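Local structure of viral CASP8 and FADD-like apoptosis regulator (Molluscum contagiosum virus subtype 1, 2BBR) at residues Leu157-Met160 and Leu161-Leu164; Leu46-Leu49 and Ser50-Lys54; Glu177-Glu180 and Gln181-Arg185; Leu79-Glu82 and Gly83-Leu87; Ala129-Glu132 and Ser133-Phe136. The protein inhibits apoptosis induced by death receptors, interferes with host caspase-8 recruitment and activation at the death-inducing signalling complex, and suppresses host NF-kappa-B activation. All blocks are in the same frame, centred on the assembly; numbering follows the deposited sequence.

Contact 1: residues Leu157-Met160 and Leu161-Leu164; sequences LADM and LRTL
D159 and R162 run side by side on the outer surface of helix 155-163, joined by a salt bridge in which R162 NH1 gives its N-H to D159 OD1 at 2.8 Å. The carboxylate oxygen lies in the guanidinium plane but is met on its anti side, with NH1 tilted out of the carboxylate plane, and the two planes are 50° apart. R162 starts extended and bends at its third torsion (chi3 -59°), which swings the guanidinium back over A158 O and beside the aspartate. On this solvent side one water joins D159 OD1 to R162 NH2, and another donates to D159 O (2.8 Å) while accepting from R162 NH1. The helix belongs to the second death effector domain, a helical bundle of the death fold, and its other side is closely packed. L157 and L161 both lean on L173 of helix 167-187, M160 meets L115 of helix 109-122, and L161 CG sits 3.3 Å from L157 O. Near the helix end, D159 O is gripped by T163 N and T163 OG1, each 3.0 Å away, which approach from opposite faces of its carbonyl plane. The T163 torsion (chi1 -60°) places OG1 beside its own backbone N, near that carbonyl.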
loop_
_atom_site.group_PDB
_atom_site.type_symbol
_atom_site.label_atom_id
_atom_site.label_comp_id
_atom_site.label_asym_id
_atom_site.label_seq_id
_atom_site.Cartn_x
_atom_site.Cartn_y
_atom_site.Cartn_z
ATOM N N LEU A 157 -7.777 5.918 12.019
ATOM C CA LEU A 157 -7.674 6.593 10.734
ATOM C C LEU A 157 -9.057 6.892 10.169
ATOM O O LEU A 157 -9.275 7.942 9.566
ATOM C CB LEU A 157 -6.886 5.738 9.741
ATOM C CG LEU A 157 -5.410 6.100 9.574
ATOM C CD1 LEU A 157 -4.723 5.075 8.691
ATOM C CD2 LEU A 157 -5.297 7.499 8.972
ATOM N N ALA A 158 -9.994 5.964 10.350
ATOM C CA ALA A 158 -11.357 6.184 9.878
ATOM C C ALA A 158 -11.928 7.410 10.590
ATOM O O ALA A 158 -12.593 8.247 9.974
ATOM C CB ALA A 158 -12.220 4.963 10.162
ATOM N N ASP A 159 -11.664 7.508 11.892
ATOM C CA ASP A 159 -12.136 8.638 12.688
ATOM C C ASP A 159 -11.547 9.945 12.173
ATOM O O ASP A 159 -12.232 10.968 12.119
ATOM C CB ASP A 159 -11.739 8.486 14.161
ATOM C CG ASP A 159 -12.459 7.350 14.857
ATOM O OD1 ASP A 159 -13.531 6.927 14.378
ATOM O OD2 ASP A 159 -11.952 6.896 15.902
ATOM N N MET A 160 -10.268 9.917 11.819
ATOM C CA MET A 160 -9.600 11.102 11.303
ATOM C C MET A 160 -10.240 11.533 9.987
ATOM O O MET A 160 -10.462 12.723 9.754
ATOM C CB MET A 160 -8.109 10.815 11.108
ATOM C CG MET A 160 -7.337 10.697 12.415
ATOM S SD MET A 160 -5.717 9.896 12.268
ATOM C CE MET A 160 -4.929 10.934 11.030
ATOM N N LEU A 161 -10.544 10.567 9.130
ATOM C CA LEU A 161 -11.169 10.867 7.851
ATOM C C LEU A 161 -12.586 11.407 8.050
ATOM O O LEU A 161 -13.037 12.277 7.301
ATOM C CB LEU A 161 -11.177 9.612 6.974
ATOM C CG LEU A 161 -9.780 9.178 6.507
ATOM C CD1 LEU A 161 -9.808 7.741 6.012
ATOM C CD2 LEU A 161 -9.294 10.125 5.413
ATOM N N ARG A 162 -13.283 10.897 9.063
ATOM C CA ARG A 162 -14.634 11.368 9.348
ATOM C C ARG A 162 -14.575 12.833 9.789
ATOM O O ARG A 162 -15.388 13.652 9.366
ATOM C CB ARG A 162 -15.284 10.525 10.447
ATOM C CG ARG A 162 -16.751 10.865 10.673
ATOM C CD ARG A 162 -17.375 10.073 11.818
ATOM N NE ARG A 162 -17.314 8.631 11.598
ATOM C CZ ARG A 162 -16.481 7.810 12.229
ATOM N NH1 ARG A 162 -15.631 8.284 13.128
ATOM N NH2 ARG A 162 -16.497 6.512 11.957
ATOM N N THR A 163 -13.597 13.161 10.627
ATOM C CA THR A 163 -13.427 14.527 11.112
ATOM C C THR A 163 -13.180 15.466 9.936
ATOM O O THR A 163 -13.629 16.614 9.932
ATOM C CB THR A 163 -12.235 14.617 12.083
ATOM O OG1 THR A 163 -12.466 13.750 13.199
ATOM C CG2 THR A 163 -12.057 16.050 12.579
ATOM N N LEU A 164 -12.459 14.963 8.941
ATOM C CA LEU A 164 -12.131 15.716 7.736
ATOM C C LEU A 164 -13.366 15.862 6.846
ATOM O O LEU A 164 -13.360 16.617 5.870
ATOM C CB LEU A 164 -11.026 14.981 6.970
ATOM C CG LEU A 164 -10.483 15.599 5.682
ATOM C CD1 LEU A 164 -9.802 16.922 5.997
ATOM C CD2 LEU A 164 -9.501 14.628 5.030
HETATM O O HOH W 1 -14.582 11.058 13.693
HETATM O O HOH W 2 -14.464 4.778 12.990
#

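Contact 2: residues Leu46-Leu49 and Ser50-Lys54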
loop_
_atom_site.group_PDB
_atom_site.type_symbol
_atom_site.label_atom_id
_atom_site.label_comp_id
_atom_site.label_asym_id
_atom_site.label_seq_id
_atom_site.Cartn_x
_atom_site.Cartn_y
_atom_site.Cartn_z
ATOM N N LEU A 46 12.488 -5.524 -3.950
ATOM C CA LEU A 46 12.283 -6.546 -4.971
ATOM C C LEU A 46 13.208 -7.737 -4.755
ATOM O O LEU A 46 12.795 -8.887 -4.904
ATOM C CB LEU A 46 12.508 -5.964 -6.369
ATOM C CG LEU A 46 11.525 -4.881 -6.819
ATOM C CD1 LEU A 46 11.838 -4.480 -8.250
ATOM C CD2 LEU A 46 10.099 -5.400 -6.717
ATOM N N CYS A 47 14.461 -7.463 -4.411
ATOM C CA CYS A 47 15.420 -8.532 -4.170
ATOM C C CYS A 47 14.942 -9.379 -2.997
ATOM O O CYS A 47 15.022 -10.605 -3.030
ATOM C CB CYS A 47 16.804 -7.953 -3.871
ATOM S SG CYS A 47 17.560 -7.065 -5.263
ATOM N N SER A 48 14.438 -8.717 -1.961
ATOM C CA SER A 48 13.940 -9.422 -0.792
ATOM C C SER A 48 12.754 -10.306 -1.172
ATOM O O SER A 48 12.658 -11.451 -0.732
ATOM C CB SER A 48 13.519 -8.428 0.288
ATOM O OG SER A 48 13.082 -9.116 1.444
ATOM N N LEU A 49 11.848 -9.774 -1.989
ATOM C CA LEU A 49 10.691 -10.550 -2.416
ATOM C C LEU A 49 11.138 -11.729 -3.274
ATOM O O LEU A 49 10.578 -12.816 -3.180
ATOM C CB LEU A 49 9.708 -9.676 -3.199
ATOM C CG LEU A 49 9.003 -8.567 -2.413
ATOM C CD1 LEU A 49 8.032 -7.847 -3.335
ATOM C CD2 LEU A 49 8.260 -9.153 -1.220
ATOM N N SER A 50 12.152 -11.511 -4.105
ATOM C CA SER A 50 12.671 -12.572 -4.963
ATOM C C SER A 50 13.218 -13.717 -4.111
ATOM O O SER A 50 12.987 -14.889 -4.400
ATOM C CB SER A 50 13.778 -12.025 -5.867
ATOM O OG SER A 50 13.291 -10.983 -6.691
ATOM N N GLN A 51 13.938 -13.361 -3.052
ATOM C CA GLN A 51 14.525 -14.340 -2.139
ATOM C C GLN A 51 13.462 -15.233 -1.513
ATOM O O GLN A 51 13.707 -16.404 -1.217
ATOM C CB GLN A 51 15.275 -13.624 -1.019
ATOM C CG GLN A 51 16.545 -12.924 -1.448
ATOM C CD GLN A 51 17.003 -11.912 -0.420
ATOM O OE1 GLN A 51 16.844 -12.120 0.782
ATOM N NE2 GLN A 51 17.580 -10.813 -0.887
ATOM N N GLN A 52 12.281 -14.662 -1.306
ATOM C CA GLN A 52 11.168 -15.371 -0.689
ATOM C C GLN A 52 10.215 -15.968 -1.717
ATOM O O GLN A 52 9.232 -16.611 -1.355
ATOM C CB GLN A 52 10.392 -14.409 0.214
ATOM C CG GLN A 52 11.200 -13.856 1.376
ATOM C CD GLN A 52 10.506 -12.699 2.066
ATOM O OE1 GLN A 52 10.741 -11.534 1.738
ATOM N NE2 GLN A 52 9.637 -13.013 3.017
ATOM N N ARG A 53 10.520 -15.755 -2.993
ATOM C CA ARG A 53 9.682 -16.222 -4.092
ATOM C C ARG A 53 8.279 -15.636 -3.951
ATOM O O ARG A 53 7.271 -16.313 -4.165
ATOM C CB ARG A 53 9.617 -17.750 -4.133
ATOM C CG ARG A 53 9.172 -18.266 -5.490
ATOM C CD ARG A 53 9.292 -19.772 -5.608
ATOM N NE ARG A 53 9.057 -20.217 -6.981
ATOM C CZ ARG A 53 7.911 -20.059 -7.636
ATOM N NH1 ARG A 53 6.881 -19.467 -7.049
ATOM N NH2 ARG A 53 7.797 -20.489 -8.885
ATOM N N LYS A 54 8.227 -14.364 -3.575
ATOM C CA LYS A 54 6.958 -13.665 -3.426
ATOM C C LYS A 54 6.798 -12.691 -4.584
ATOM O O LYS A 54 5.732 -12.107 -4.772
ATOM C CB LYS A 54 6.915 -12.892 -2.104
ATOM C CG LYS A 54 6.861 -13.768 -0.867
ATOM C CD LYS A 54 6.836 -12.924 0.399
ATOM C CE LYS A 54 6.795 -13.795 1.646
ATOM N NZ LYS A 54 6.803 -12.974 2.887
#
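Q51 folds its side chain back along the helix over the carbonyl of C47, one turn earlier. Its CB rests 3.4 Å from S48 O. CG, swung beside the backbone N (chi1 -70°), comes to 3.2 Å from C47 O, an oxygen that already accepts the Q51 N-H. The amide carbon CD stays over the same carbonyl, and NE2 lies 3.3 Å from C47 O, which keeps one side of the amide close to the backbone. S50 turns its hydroxyl back in a similar way: its OG donates to L46 O at 2.8 Å from above the carbonyl plane, while S50 N donates to the same oxygen from the opposite face. Two bonds therefore hold L46 O, and the one from OG fixes the rotation of the serine. The helix then stops in a Schellman motif. R53 takes a positive phi of 58°, K54 N reaches back to L49 O in a nearly straight bond (2.8 Å, 173°), and R53 N bonds to S50 O at 3.0 Å. The reversal lays K54 CB 4.1 Å from L49 CD2, the two side chains crossing at about a right angle. R53 NH1 is salt-bridged to E6 near the chain start. Helix 42-51 lies in the first death effector domain: L46 packs on L13 and L17 of helix 10-17, S50 touches L10 of that helix and L55 just past the turn, and L49 meets F92 in the loop region before helix 95-104.

Contact 3: residues Glu177-Glu180 and Gln181-Arg185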
loop_
_atom_site.group_PDB
_atom_site.type_symbol
_atom_site.label_atom_id
_atom_site.label_comp_id
_atom_site.label_asym_id
_atom_site.label_seq_id
_atom_site.Cartn_x
_atom_site.Cartn_y
_atom_site.Cartn_z
ATOM N N GLU A 177 -12.253 -2.847 7.935
ATOM C CA GLU A 177 -12.046 -3.411 9.260
ATOM C C GLU A 177 -13.076 -4.482 9.570
ATOM O O GLU A 177 -12.742 -5.518 10.147
ATOM C CB GLU A 177 -12.070 -2.327 10.341
ATOM C CG GLU A 177 -11.652 -2.879 11.699
ATOM C CD GLU A 177 -11.366 -1.814 12.734
ATOM O OE1 GLU A 177 -10.821 -0.750 12.376
ATOM O OE2 GLU A 177 -11.662 -2.058 13.921
ATOM N N GLN A 178 -14.325 -4.239 9.187
ATOM C CA GLN A 178 -15.384 -5.212 9.422
ATOM C C GLN A 178 -15.155 -6.476 8.596
ATOM O O GLN A 178 -15.377 -7.589 9.078
ATOM C CB GLN A 178 -16.745 -4.597 9.096
ATOM C CG GLN A 178 -17.168 -3.492 10.050
ATOM C CD GLN A 178 -17.216 -3.961 11.486
ATOM O OE1 GLN A 178 -16.195 -3.991 12.177
ATOM N NE2 GLN A 178 -18.401 -4.352 11.941
ATOM N N GLN A 179 -14.702 -6.316 7.358
ATOM C CA GLN A 179 -14.429 -7.464 6.500
ATOM C C GLN A 179 -13.281 -8.297 7.060
ATOM O O GLN A 179 -13.340 -9.528 7.066
ATOM C CB GLN A 179 -14.083 -6.998 5.083
ATOM C CG GLN A 179 -15.276 -6.490 4.292
ATOM C CD GLN A 179 -14.877 -5.883 2.963
ATOM O OE1 GLN A 179 -14.049 -6.436 2.239
ATOM N NE2 GLN A 179 -15.476 -4.747 2.628
ATOM N N GLU A 180 -12.229 -7.628 7.519
ATOM C CA GLU A 180 -11.085 -8.332 8.086
ATOM C C GLU A 180 -11.495 -9.073 9.358
ATOM O O GLU A 180 -11.075 -10.206 9.585
ATOM C CB GLU A 180 -9.951 -7.346 8.390
ATOM C CG GLU A 180 -8.826 -7.940 9.233
ATOM C CD GLU A 180 -8.136 -9.127 8.577
ATOM O OE1 GLU A 180 -7.422 -9.862 9.293
ATOM O OE2 GLU A 180 -8.291 -9.323 7.352
ATOM N N GLN A 181 -12.309 -8.431 10.184
ATOM C CA GLN A 181 -12.775 -9.047 11.422
ATOM C C GLN A 181 -13.599 -10.298 11.123
ATOM O O GLN A 181 -13.448 -11.325 11.790
ATOM C CB GLN A 181 -13.620 -8.051 12.216
ATOM C CG GLN A 181 -14.207 -8.609 13.502
ATOM C CD GLN A 181 -15.077 -7.599 14.226
ATOM O OE1 GLN A 181 -16.188 -7.285 13.790
ATOM N NE2 GLN A 181 -14.573 -7.077 15.334
ATOM N N ALA A 182 -14.473 -10.208 10.126
ATOM C CA ALA A 182 -15.315 -11.340 9.753
ATOM C C ALA A 182 -14.469 -12.489 9.212
ATOM O O ALA A 182 -14.731 -13.660 9.509
ATOM C CB ALA A 182 -16.345 -10.908 8.715
ATOM N N ARG A 183 -13.464 -12.157 8.409
ATOM C CA ARG A 183 -12.584 -13.172 7.846
ATOM C C ARG A 183 -11.817 -13.894 8.945
ATOM O O ARG A 183 -11.711 -15.120 8.935
ATOM C CB ARG A 183 -11.603 -12.546 6.858
ATOM C CG ARG A 183 -12.221 -12.173 5.523
ATOM C CD ARG A 183 -11.143 -11.743 4.550
ATOM N NE ARG A 183 -11.646 -11.539 3.194
ATOM C CZ ARG A 183 -12.490 -10.576 2.841
ATOM N NH1 ARG A 183 -12.937 -9.714 3.743
ATOM N NH2 ARG A 183 -12.887 -10.474 1.579
ATOM N N TYR A 184 -11.280 -13.135 9.893
ATOM C CA TYR A 184 -10.536 -13.732 10.993
ATOM C C TYR A 184 -11.431 -14.586 11.885
ATOM O O TYR A 184 -11.085 -15.714 12.230
ATOM C CB TYR A 184 -9.868 -12.652 11.851
ATOM C CG TYR A 184 -9.375 -13.195 13.175
ATOM C CD1 TYR A 184 -8.334 -14.122 13.225
ATOM C CD2 TYR A 184 -10.003 -12.847 14.370
ATOM C CE1 TYR A 184 -7.936 -14.697 14.431
ATOM C CE2 TYR A 184 -9.614 -13.415 15.581
ATOM C CZ TYR A 184 -8.585 -14.339 15.605
ATOM O OH TYR A 184 -8.226 -14.928 16.795
ATOM N N ARG A 185 -12.586 -14.047 12.257
ATOM C CA ARG A 185 -13.501 -14.754 13.144
ATOM C C ARG A 185 -14.272 -15.923 12.544
ATOM O O ARG A 185 -14.540 -16.903 13.240
ATOM C CB ARG A 185 -14.491 -13.763 13.757
ATOM C CG ARG A 185 -13.843 -12.725 14.648
ATOM C CD ARG A 185 -14.874 -11.806 15.278
ATOM N NE ARG A 185 -14.258 -10.896 16.239
ATOM C CZ ARG A 185 -14.931 -10.035 16.995
ATOM N NH1 ARG A 185 -16.251 -9.954 16.907
ATOM N NH2 ARG A 185 -14.278 -9.256 17.849
HETATM O O HOH W 3 -17.266 -8.182 10.960
#
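Q179 and R183, one turn apart on helix 167-187, lie side by side and point the same way. This long helix, the last of the second death effector domain, has its carbonyls met by i to i+4 bonds: Q181 N to E177 O, A182 N to Q178 O, R183 N to Q179 O and Y184 N to E180 O, all close to 3 Å. Two of these oxygens take a further partner. Q178 O receives a water at 2.7 Å, and the same water donates to Q181 OE1 at 3.2 Å. Q179 O draws a weak bond from R183 NH1 at 3.4 Å, for which the arginine stays extended from CG to NE and lays the edge of its guanidinium against Q179, with NH1 3.2 Å from Q179 CB. The acidic groups are served from outside: E177 OE1 by V154 N, and E180 OE2 by ND1 of H194, a residue of the C-terminal histidine tag. The Q178 and Q181 amides stand side by side with their planes 63° apart and OE1 atoms 3.7 Å from each other. Over one face of the R185 guanidinium, offset toward its rim, sits Q181 NE2, 3.3 Å above the plane.

Contact 4: residues Leu79-Glu82 and Gly83-Leu87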
loop_
_atom_site.group_PDB
_atom_site.type_symbol
_atom_site.label_atom_id
_atom_site.label_comp_id
_atom_site.label_asym_id
_atom_site.label_seq_id
_atom_site.Cartn_x
_atom_site.Cartn_y
_atom_site.Cartn_z
ATOM N N LEU A 79 -1.428 -6.838 -20.494
ATOM C CA LEU A 79 -2.705 -6.890 -19.802
ATOM C C LEU A 79 -3.468 -5.582 -19.810
ATOM O O LEU A 79 -2.902 -4.510 -19.595
ATOM C CB LEU A 79 -2.498 -7.309 -18.345
ATOM C CG LEU A 79 -1.968 -8.714 -18.069
ATOM C CD1 LEU A 79 -1.693 -8.877 -16.583
ATOM C CD2 LEU A 79 -2.973 -9.745 -18.547
ATOM N N SER A 80 -4.768 -5.684 -20.060
ATOM C CA SER A 80 -5.648 -4.531 -20.020
ATOM C C SER A 80 -6.011 -4.373 -18.542
ATOM O O SER A 80 -5.666 -5.220 -17.716
ATOM C CB SER A 80 -6.923 -4.812 -20.806
ATOM O OG SER A 80 -7.659 -5.855 -20.186
ATOM N N LYS A 81 -6.715 -3.298 -18.216
ATOM C CA LYS A 81 -7.144 -3.052 -16.846
ATOM C C LYS A 81 -7.925 -4.254 -16.300
ATOM O O LYS A 81 -7.692 -4.698 -15.172
ATOM C CB LYS A 81 -8.014 -1.792 -16.814
ATOM C CG LYS A 81 -8.594 -1.428 -15.462
ATOM C CD LYS A 81 -9.350 -0.111 -15.560
ATOM C CE LYS A 81 -9.997 0.277 -14.241
ATOM N NZ LYS A 81 -11.132 -0.618 -13.877
ATOM N N GLU A 82 -8.843 -4.782 -17.107
ATOM C CA GLU A 82 -9.659 -5.927 -16.707
ATOM C C GLU A 82 -8.811 -7.183 -16.518
ATOM O O GLU A 82 -9.062 -7.979 -15.612
ATOM C CB GLU A 82 -10.753 -6.200 -17.747
ATOM C CG GLU A 82 -11.897 -5.189 -17.791
ATOM C CD GLU A 82 -11.463 -3.801 -18.233
ATOM O OE1 GLU A 82 -10.495 -3.698 -19.015
ATOM O OE2 GLU A 82 -12.105 -2.816 -17.811
ATOM N N GLY A 83 -7.814 -7.366 -17.378
ATOM C CA GLY A 83 -6.946 -8.523 -17.258
ATOM C C GLY A 83 -6.185 -8.477 -15.944
ATOM O O GLY A 83 -5.978 -9.501 -15.288
ATOM N N ALA A 84 -5.772 -7.277 -15.551
ATOM C CA ALA A 84 -5.040 -7.099 -14.305
ATOM C C ALA A 84 -5.958 -7.306 -13.103
ATOM O O ALA A 84 -5.548 -7.870 -12.090
ATOM C CB ALA A 84 -4.425 -5.706 -14.263
ATOM N N GLU A 85 -7.200 -6.850 -13.213
ATOM C CA GLU A 85 -8.146 -7.002 -12.115
ATOM C C GLU A 85 -8.416 -8.472 -11.798
ATOM O O GLU A 85 -8.790 -8.812 -10.676
ATOM C CB GLU A 85 -9.440 -6.237 -12.428
ATOM C CG GLU A 85 -9.197 -4.732 -12.483
ATOM C CD GLU A 85 -10.395 -3.913 -12.925
ATOM O OE1 GLU A 85 -11.226 -4.422 -13.700
ATOM O OE2 GLU A 85 -10.480 -2.742 -12.511
ATOM N N GLN A 86 -8.197 -9.349 -12.769
ATOM C CA GLN A 86 -8.403 -10.774 -12.539
ATOM C C GLN A 86 -7.346 -11.342 -11.594
ATOM O O GLN A 86 -7.537 -12.413 -11.022
ATOM C CB GLN A 86 -8.376 -11.546 -13.859
ATOM C CG GLN A 86 -9.643 -11.389 -14.686
ATOM C CD GLN A 86 -10.876 -11.866 -13.941
ATOM O OE1 GLN A 86 -10.875 -12.950 -13.363
ATOM N NE2 GLN A 86 -11.933 -11.062 -13.952
ATOM N N LEU A 87 -6.241 -10.619 -11.415
ATOM C CA LEU A 87 -5.168 -11.086 -10.539
ATOM C C LEU A 87 -5.149 -10.436 -9.163
ATOM O O LEU A 87 -4.355 -10.825 -8.303
ATOM C CB LEU A 87 -3.805 -10.885 -11.209
ATOM C CG LEU A 87 -3.628 -11.542 -12.580
ATOM C CD1 LEU A 87 -2.164 -11.472 -12.985
ATOM C CD2 LEU A 87 -4.096 -12.988 -12.539
HETATM O O HOH W 4 -13.332 -2.852 -14.642
HETATM O O HOH W 5 -11.790 -8.385 -14.918
#
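A84 N meets S80 O at 3.0 Å, nearly straight on to the carbonyl, and opens the short helix 81-85. S80 itself is still extended (psi 174°), and K81 is the first residue with helical angles. E85 N continues the pattern to K81 O, whereas Q86 N makes only a weak bond to E82 O, which a water shared with Q86 NE2 also holds. S80 is the N-cap: its OG sits between its own N and carbonyl carbon (chi1 65°) and accepts from G83 N at 3.2 Å. The helix leans its apolar side on the preceding death-fold helices, with A84 touching V61 of helix 57-66 and L73 of helix 70-77. L79 folds over the start of the helix, its CD2 4.3 Å from G83 C and its CD1 4.5 Å from L87 CD1. On the solvent side K81, bent at its last torsion (chi4 -69°), brings NZ to 2.6 Å from E85 OE2 in a salt bridge on the syn side of the carboxylate but tilted well out of its plane. The same oxygen is bonded to Y65 OH. A water donates to E85 OE1 at 2.8 Å and reaches K81 NZ and E82 OE2 weakly.

Contact 5: residues Ala129-Glu132 and Ser133-Phe136; sequences ALSE and SSRF
The carbonyl group of S131 is approached through one face: S134 N stands well above its plane, 60° out, and donates to S131 O at 3.0 Å with a C=O...N angle of only 120°. That bond closes a type I beta turn running from S131 to S134. The peptide entering the turn is held too: S131 N-H points at S134 OG (2.9 Å) in a fairly straight bond. S134 can accept it because its hydroxyl lies beside its own backbone N (chi1 -64°), folded back toward the start of the turn. The buried S134 OG is also flanked by L130, with CD2 at 3.9 Å, and L130 in turn packs on C120, L139 and A142 of the adjoining helices. Across the exposed end of the turn, S131 OG is an acceptor twice over: it takes S133 N at 3.2 Å, the mark of an ST turn, and S133 OG at 2.8 Å. In the second death effector domain this turn leads from the loop after helix 109-122 into helix 136-145, for which R135 is the N-cap residue. Of the two flat side chains that follow, the F136 ring goes into the core against L112 and L115. The R135 guanidinium is salt-bridged through NH1 to E138, and its NE is hydrogen-bonded to H23 ND1 of helix 22-31, in the first death effector domain.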
loop_
_atom_site.group_PDB
_atom_site.type_symbol
_atom_site.label_atom_id
_atom_site.label_comp_id
_atom_site.label_asym_id
_atom_site.label_seq_id
_atom_site.Cartn_x
_atom_site.Cartn_y
_atom_site.Cartn_z
ATOM N N ALA A 129 8.011 12.289 13.638
ATOM C CA ALA A 129 7.963 11.307 12.562
ATOM C C ALA A 129 7.228 11.858 11.349
ATOM O O ALA A 129 7.141 11.199 10.313
ATOM C CB ALA A 129 7.277 10.036 13.049
ATOM N N LEU A 130 6.702 13.072 11.481
ATOM C CA LEU A 130 5.953 13.698 10.402
ATOM C C LEU A 130 6.388 15.132 10.131
ATOM O O LEU A 130 6.793 15.858 11.042
ATOM C CB LEU A 130 4.465 13.695 10.741
ATOM C CG LEU A 130 3.813 12.339 11.016
ATOM C CD1 LEU A 130 2.415 12.554 11.572
ATOM C CD2 LEU A 130 3.776 11.519 9.735
ATOM N N SER A 131 6.295 15.533 8.867
ATOM C CA SER A 131 6.642 16.886 8.455
ATOM C C SER A 131 5.720 17.262 7.305
ATOM O O SER A 131 4.906 16.448 6.861
ATOM C CB SER A 131 8.099 16.964 7.990
ATOM O OG SER A 131 8.275 16.325 6.739
ATOM N N GLU A 132 5.856 18.492 6.820
ATOM C CA GLU A 132 5.028 18.980 5.725
ATOM C C GLU A 132 5.279 18.219 4.427
ATOM O O GLU A 132 4.547 18.383 3.452
ATOM C CB GLU A 132 5.270 20.478 5.524
ATOM C CG GLU A 132 4.964 21.291 6.775
ATOM C CD GLU A 132 5.119 22.783 6.573
ATOM O OE1 GLU A 132 4.337 23.366 5.795
ATOM O OE2 GLU A 132 6.025 23.375 7.198
ATOM N N SER A 133 6.310 17.380 4.411
ATOM C CA SER A 133 6.609 16.604 3.217
ATOM C C SER A 133 6.158 15.149 3.342
ATOM O O SER A 133 6.280 14.376 2.394
ATOM C CB SER A 133 8.109 16.652 2.911
ATOM O OG SER A 133 8.866 16.095 3.970
ATOM N N SER A 134 5.630 14.773 4.504
ATOM C CA SER A 134 5.186 13.397 4.718
ATOM C C SER A 134 3.993 12.988 3.864
ATOM O O SER A 134 2.965 13.662 3.848
ATOM C CB SER A 134 4.832 13.174 6.191
ATOM O OG SER A 134 5.965 13.319 7.027
ATOM N N ARG A 135 4.138 11.865 3.164
ATOM C CA ARG A 135 3.077 11.329 2.315
ATOM C C ARG A 135 2.063 10.589 3.190
ATOM O O ARG A 135 2.344 10.287 4.351
ATOM C CB ARG A 135 3.656 10.330 1.305
ATOM C CG ARG A 135 4.781 10.850 0.424
ATOM C CD ARG A 135 5.187 9.774 -0.581
ATOM N NE ARG A 135 6.150 10.250 -1.571
ATOM C CZ ARG A 135 7.461 10.334 -1.369
ATOM N NH1 ARG A 135 7.986 9.970 -0.208
ATOM N NH2 ARG A 135 8.251 10.784 -2.334
ATOM N N PHE A 136 0.894 10.283 2.634
ATOM C CA PHE A 136 -0.113 9.549 3.394
ATOM C C PHE A 136 0.436 8.196 3.861
ATOM O O PHE A 136 0.206 7.798 5.006
ATOM C CB PHE A 136 -1.378 9.319 2.563
ATOM C CG PHE A 136 -2.475 8.611 3.317
ATOM C CD1 PHE A 136 -3.171 9.256 4.331
ATOM C CD2 PHE A 136 -2.793 7.288 3.030
ATOM C CE1 PHE A 136 -4.167 8.593 5.047
ATOM C CE2 PHE A 136 -3.785 6.619 3.738
ATOM C CZ PHE A 136 -4.474 7.268 4.749
#

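How the contacts relate
Along the chain the order is contacts 2, 4, 5, 1 and 3. Contact 2 ends helix 42-51 in the first death effector domain, and contact 4 forms the short helix 81-85, with centres about 23 Å apart. Contacts 5 and 1 both belong to the second domain and are the two that touch, where F136 CE1 packs 4.2 Å from L157 CD2. Contact 3 lies on helix 167-187, which follows that of contact 1; nearest atoms are about 6 Å apart. With centres about 35 Å apart, contacts 1 and 2 lie on opposite sides of the chain's centre, one in each tandem domain of a protein that associates with the death-inducing signalling complex.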